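Local coordinates for alanine racemase, biosynthetic (Pseudomonas aeruginosa PAO1, PDB 6A2F), which is an alanine racemase family enzyme that joins a TIM-barrel domain to a beta-strand-rich C-terminal domain and assembles as a dimer, at residues Met1-Ile13 with Ser346-His358. Sequence-based numbering, arbitrary orientation.
Sequences MRPLVATVDLSAI and SKVTARVPRRYSH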
loop_
_atom_site.group_PDB
_atom_site.type_symbol
_atom_site.label_atom_id
_atom_site.label_comp_id
_atom_site.label_asym_id
_atom_site.label_seq_id
_atom_site.Cartn_x
_atom_site.Cartn_y
_atom_site.Cartn_z
ATOM N N MET A 1 -9.895 5.977 19.589
ATOM C CA MET A 1 -9.125 5.429 18.435
ATOM C C MET A 1 -9.064 6.417 17.275
ATOM O O MET A 1 -9.877 7.342 17.193
ATOM C CB MET A 1 -9.696 4.076 17.966
ATOM C CG MET A 1 -11.144 4.085 17.506
ATOM S SD MET A 1 -11.532 2.688 16.418
ATOM C CE MET A 1 -13.302 2.559 16.673
ATOM N N ARG A 2 -8.086 6.221 16.392
ATOM C CA ARG A 2 -7.993 6.979 15.152
ATOM C C ARG A 2 -9.263 6.723 14.314
ATOM O O ARG A 2 -9.631 5.569 14.085
ATOM C CB ARG A 2 -6.723 6.582 14.386
ATOM C CG ARG A 2 -6.364 7.501 13.229
ATOM C CD ARG A 2 -4.970 7.208 12.692
ATOM N NE ARG A 2 -4.697 7.926 11.443
ATOM C CZ ARG A 2 -4.642 7.361 10.239
ATOM N NH1 ARG A 2 -4.839 6.056 10.097
ATOM N NH2 ARG A 2 -4.390 8.103 9.171
ATOM N N PRO A 3 -9.944 7.797 13.872
ATOM C CA PRO A 3 -11.191 7.614 13.137
ATOM C C PRO A 3 -10.950 7.191 11.690
ATOM O O PRO A 3 -11.085 7.998 10.766
ATOM C CB PRO A 3 -11.864 8.995 13.209
ATOM C CG PRO A 3 -10.847 9.940 13.776
ATOM C CD PRO A 3 -9.546 9.212 13.935
ATOM N N LEU A 4 -10.569 5.928 11.514
ATOM C CA LEU A 4 -10.424 5.321 10.196
ATOM C C LEU A 4 -10.724 3.834 10.266
ATOM O O LEU A 4 -10.041 3.076 10.971
ATOM C CB LEU A 4 -9.028 5.555 9.615
ATOM C CG LEU A 4 -8.811 4.985 8.212
ATOM C CD1 LEU A 4 -9.603 5.755 7.166
ATOM C CD2 LEU A 4 -7.335 5.004 7.874
ATOM N N VAL A 5 -11.753 3.427 9.531
ATOM C CA VAL A 5 -12.232 2.049 9.552
ATOM C C VAL A 5 -12.613 1.586 8.144
ATOM O O VAL A 5 -13.291 2.304 7.402
ATOM C CB VAL A 5 -13.433 1.869 10.522
ATOM C CG1 VAL A 5 -14.006 0.467 10.428
ATOM C CG2 VAL A 5 -13.027 2.156 11.961
ATOM N N ALA A 6 -12.154 0.391 7.784
ATOM C CA ALA A 6 -12.589 -0.270 6.561
ATOM C C ALA A 6 -13.707 -1.262 6.900
ATOM O O ALA A 6 -13.462 -2.326 7.475
ATOM C CB ALA A 6 -11.422 -0.969 5.879
ATOM N N THR A 7 -14.938 -0.889 6.567
ATOM C CA THR A 7 -16.094 -1.743 6.801
ATOM C C THR A 7 -16.298 -2.636 5.585
ATOM O O THR A 7 -16.442 -2.148 4.455
ATOM C CB THR A 7 -17.357 -0.904 7.102
ATOM O OG1 THR A 7 -17.123 -0.115 8.274
ATOM C CG2 THR A 7 -18.578 -1.792 7.338
ATOM N N VAL A 8 -16.291 -3.943 5.829
ATOM C CA VAL A 8 -16.431 -4.936 4.773
ATOM C C VAL A 8 -17.802 -5.611 4.853
ATOM O O VAL A 8 -18.182 -6.172 5.893
ATOM C CB VAL A 8 -15.301 -5.989 4.826
ATOM C CG1 VAL A 8 -15.425 -6.983 3.680
ATOM C CG2 VAL A 8 -13.935 -5.320 4.795
ATOM N N ASP A 9 -18.544 -5.536 3.749
ATOM C CA ASP A 9 -19.840 -6.197 3.633
ATOM C C ASP A 9 -19.660 -7.593 3.038
ATOM O O ASP A 9 -19.566 -7.756 1.814
ATOM C CB ASP A 9 -20.803 -5.353 2.787
ATOM C CG ASP A 9 -22.224 -5.902 2.784
ATOM O OD1 ASP A 9 -22.447 -7.041 3.250
ATOM O OD2 ASP A 9 -23.130 -5.189 2.312
ATOM N N LEU A 10 -19.627 -8.594 3.914
ATOM C CA LEU A 10 -19.401 -9.981 3.508
ATOM C C LEU A 10 -20.540 -10.557 2.667
ATOM O O LEU A 10 -20.306 -11.353 1.759
ATOM C CB LEU A 10 -19.120 -10.869 4.722
ATOM C CG LEU A 10 -17.806 -10.625 5.481
ATOM C CD1 LEU A 10 -17.801 -11.382 6.801
ATOM C CD2 LEU A 10 -16.578 -10.981 4.650
ATOM N N SER A 11 -21.768 -10.140 2.954
ATOM C CA SER A 11 -22.926 -10.635 2.210
ATOM C C SER A 11 -23.038 -10.006 0.813
ATOM O O SER A 11 -23.694 -10.566 -0.071
ATOM C CB SER A 11 -24.215 -10.450 3.016
ATOM O OG SER A 11 -24.608 -9.098 3.011
ATOM N N ALA A 12 -22.391 -8.859 0.609
ATOM C CA ALA A 12 -22.227 -8.313 -0.741
ATOM C C ALA A 12 -21.296 -9.203 -1.579
ATOM O O ALA A 12 -21.526 -9.402 -2.774
ATOM C CB ALA A 12 -21.712 -6.882 -0.693
ATOM N N ILE A 13 -20.252 -9.737 -0.943
ATOM C CA ILE A 13 -19.326 -10.664 -1.600
ATOM C C ILE A 13 -20.051 -11.958 -1.986
ATOM O O ILE A 13 -19.870 -12.465 -3.097
ATOM C CB ILE A 13 -18.079 -10.947 -0.726
ATOM C CG1 ILE A 13 -17.235 -9.674 -0.595
ATOM C CG2 ILE A 13 -17.244 -12.089 -1.303
ATOM C CD1 ILE A 13 -16.195 -9.707 0.506
ATOM N N SER A 346 -6.609 -3.541 -2.530
ATOM C CA SER A 346 -5.631 -4.509 -2.031
ATOM C C SER A 346 -4.480 -3.888 -1.240
ATOM O O SER A 346 -3.699 -4.611 -0.619
ATOM C CB SER A 346 -5.097 -5.385 -3.166
ATOM O OG SER A 346 -4.246 -4.644 -4.006
ATOM N N LYS A 347 -4.382 -2.559 -1.247
ATOM C CA LYS A 347 -3.305 -1.871 -0.528
ATOM C C LYS A 347 -3.722 -1.155 0.758
ATOM O O LYS A 347 -2.912 -0.448 1.373
ATOM C CB LYS A 347 -2.537 -0.924 -1.445
ATOM C CG LYS A 347 -1.454 -1.632 -2.224
ATOM C CD LYS A 347 -0.290 -0.703 -2.510
ATOM C CE LYS A 347 -0.287 -0.254 -3.956
ATOM N NZ LYS A 347 1.063 0.235 -4.346
ATOM N N VAL A 348 -4.975 -1.336 1.161
ATOM C CA VAL A 348 -5.416 -0.875 2.472
ATOM C C VAL A 348 -4.589 -1.623 3.532
ATOM O O VAL A 348 -4.662 -2.851 3.648
ATOM C CB VAL A 348 -6.938 -1.073 2.659
ATOM C CG1 VAL A 348 -7.369 -0.658 4.053
ATOM C CG2 VAL A 348 -7.707 -0.290 1.604
ATOM N N THR A 349 -3.787 -0.873 4.282
ATOM C CA THR A 349 -2.731 -1.457 5.128
ATOM C C THR A 349 -3.236 -2.038 6.447
ATOM O O THR A 349 -4.361 -1.765 6.867
ATOM C CB THR A 349 -1.623 -0.429 5.433
ATOM O OG1 THR A 349 -2.212 0.741 6.017
ATOM C CG2 THR A 349 -0.873 -0.046 4.160
ATOM N N ALA A 350 -2.376 -2.822 7.098
ATOM C CA ALA A 350 -2.705 -3.525 8.342
ATOM C C ALA A 350 -3.244 -2.614 9.444
ATOM O O ALA A 350 -4.105 -3.027 10.227
ATOM C CB ALA A 350 -1.503 -4.312 8.848
ATOM N N ARG A 351 -2.758 -1.376 9.491
ATOM C CA ARG A 351 -3.150 -0.451 10.555
ATOM C C ARG A 351 -4.559 0.118 10.406
ATOM O O ARG A 351 -5.067 0.762 11.319
ATOM C CB ARG A 351 -2.131 0.672 10.700
ATOM C CG ARG A 351 -2.197 1.732 9.622
ATOM C CD ARG A 351 -1.340 2.903 10.056
ATOM N NE ARG A 351 -1.539 4.058 9.200
ATOM C CZ ARG A 351 -1.120 5.280 9.493
ATOM N NH1 ARG A 351 -1.351 6.265 8.639
ATOM N NH2 ARG A 351 -0.479 5.517 10.633
ATOM N N VAL A 352 -5.181 -0.108 9.252
ATOM C CA VAL A 352 -6.592 0.216 9.071
ATOM C C VAL A 352 -7.411 -0.975 9.556
ATOM O O VAL A 352 -7.387 -2.037 8.929
ATOM C CB VAL A 352 -6.932 0.518 7.598
ATOM C CG1 VAL A 352 -8.403 0.886 7.450
ATOM C CG2 VAL A 352 -6.035 1.622 7.062
ATOM N N PRO A 353 -8.119 -0.818 10.691
ATOM C CA PRO A 353 -8.914 -1.937 11.200
ATOM C C PRO A 353 -10.042 -2.313 10.252
ATOM O O PRO A 353 -10.602 -1.451 9.575
ATOM C CB PRO A 353 -9.479 -1.409 12.527
ATOM C CG PRO A 353 -9.338 0.069 12.467
ATOM C CD PRO A 353 -8.142 0.338 11.605
ATOM N N ARG A 354 -10.353 -3.601 10.198
ATOM C CA ARG A 354 -11.465 -4.088 9.406
ATOM C C ARG A 354 -12.636 -4.397 10.337
ATOM O O ARG A 354 -12.456 -5.075 11.351
ATOM C CB ARG A 354 -11.055 -5.341 8.613
ATOM C CG ARG A 354 -9.724 -5.257 7.861
ATOM C CD ARG A 354 -9.736 -4.168 6.796
ATOM N NE ARG A 354 -8.846 -4.439 5.669
ATOM C CZ ARG A 354 -7.587 -4.014 5.565
ATOM N NH1 ARG A 354 -7.030 -3.292 6.530
ATOM N NH2 ARG A 354 -6.880 -4.312 4.484
ATOM N N ARG A 355 -13.818 -3.871 10.013
ATOM C CA ARG A 355 -15.064 -4.256 10.693
ATOM C C ARG A 355 -15.940 -5.013 9.706
ATOM O O ARG A 355 -15.988 -4.668 8.522
ATOM C CB ARG A 355 -15.846 -3.043 11.228
ATOM C CG ARG A 355 -15.188 -2.191 12.312
ATOM C CD ARG A 355 -14.856 -2.937 13.599
ATOM N NE ARG A 355 -13.461 -3.383 13.608
ATOM C CZ ARG A 355 -12.719 -3.555 14.702
ATOM N NH1 ARG A 355 -11.459 -3.963 14.588
ATOM N NH2 ARG A 355 -13.226 -3.317 15.911
ATOM N N TYR A 356 -16.645 -6.030 10.193
ATOM C CA TYR A 356 -17.460 -6.870 9.319
ATOM C C TYR A 356 -18.938 -6.755 9.644
ATOM O O TYR A 356 -19.345 -6.893 10.795
ATOM C CB TYR A 356 -16.943 -8.315 9.326
ATOM C CG TYR A 356 -15.538 -8.392 8.767
ATOM C CD1 TYR A 356 -15.320 -8.549 7.398
ATOM C CD2 TYR A 356 -14.425 -8.253 9.599
ATOM C CE1 TYR A 356 -14.035 -8.590 6.876
ATOM C CE2 TYR A 356 -13.136 -8.288 9.089
ATOM C CZ TYR A 356 -12.944 -8.457 7.726
ATOM O OH TYR A 356 -11.664 -8.496 7.209
ATOM N N SER A 357 -19.734 -6.475 8.616
ATOM C CA SER A 357 -21.119 -6.066 8.812
ATOM C C SER A 357 -22.119 -7.221 8.798
ATOM O O SER A 357 -21.971 -8.193 8.045
ATOM C CB SER A 357 -21.519 -4.978 7.806
ATOM O OG SER A 357 -21.400 -5.431 6.470
ATOM N N HIS A 358 -23.134 -7.084 9.652
ATOM C CA HIS A 358 -24.199 -8.070 9.834
ATOM C C HIS A 358 -25.498 -7.387 10.279
ATOM O O HIS A 358 -26.591 -7.742 9.829
ATOM C CB HIS A 358 -23.782 -9.147 10.852
ATOM C CG HIS A 358 -23.072 -8.606 12.058
ATOM N ND1 HIS A 358 -21.701 -8.655 12.201
ATOM C CD2 HIS A 358 -23.545 -8.009 13.179
ATOM C CE1 HIS A 358 -21.358 -8.109 13.354
ATOM N NE2 HIS A 358 -22.459 -7.709 13.968
ATOM O OXT HIS A 358 -25.492 -6.461 11.095
HETATM O O HOH W 1 -5.520 3.974 11.850
#
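Ala-6, Thr-7 and Val-8 pair with Arg-354, Arg-355 and Tyr-356 as parallel beta strands, so the two chain ends meet in the mixed sheet of the C-terminal domain; strand 4-8, which leads into helix 10-22, also pairs antiparallel with strand 234-246. Four backbone bonds define the register: Ala-6 N to Pro-353 O, Arg-355 N to Ala-6 O, Val-8 N to Arg-355 O (2.8 Å, nearly straight at 175°) and Ser-357 N to Val-8 O. On the face of Ala-6 and Val-8, CE1 of Tyr-356 lies 3.5 Å from CB of Val-8, and Leu-10 CG approaches CD1 of the same ring at 3.8 Å; the phenol OH is hydrogen-bonded to His-40 O. Beside them, CD of Arg-354 meets CB of Ala-6 at 3.7 Å. A bend at chi2 (-62°) folds the Arg-354 side chain back, and its NH1 bonds Val-352 O and Thr-349 O, both in the guanidinium plane. Near the N-terminus, Arg-2 and Arg-351 share Asp-275, and Arg-351 forms further salt bridges to Asp-303 and to Glu-63 of the second subunit, carboxylates that probably offset their like charges. Their guanidinium planes are inclined by 34°, with Arg-2 NH2 3.6 Å from Arg-351 NH1.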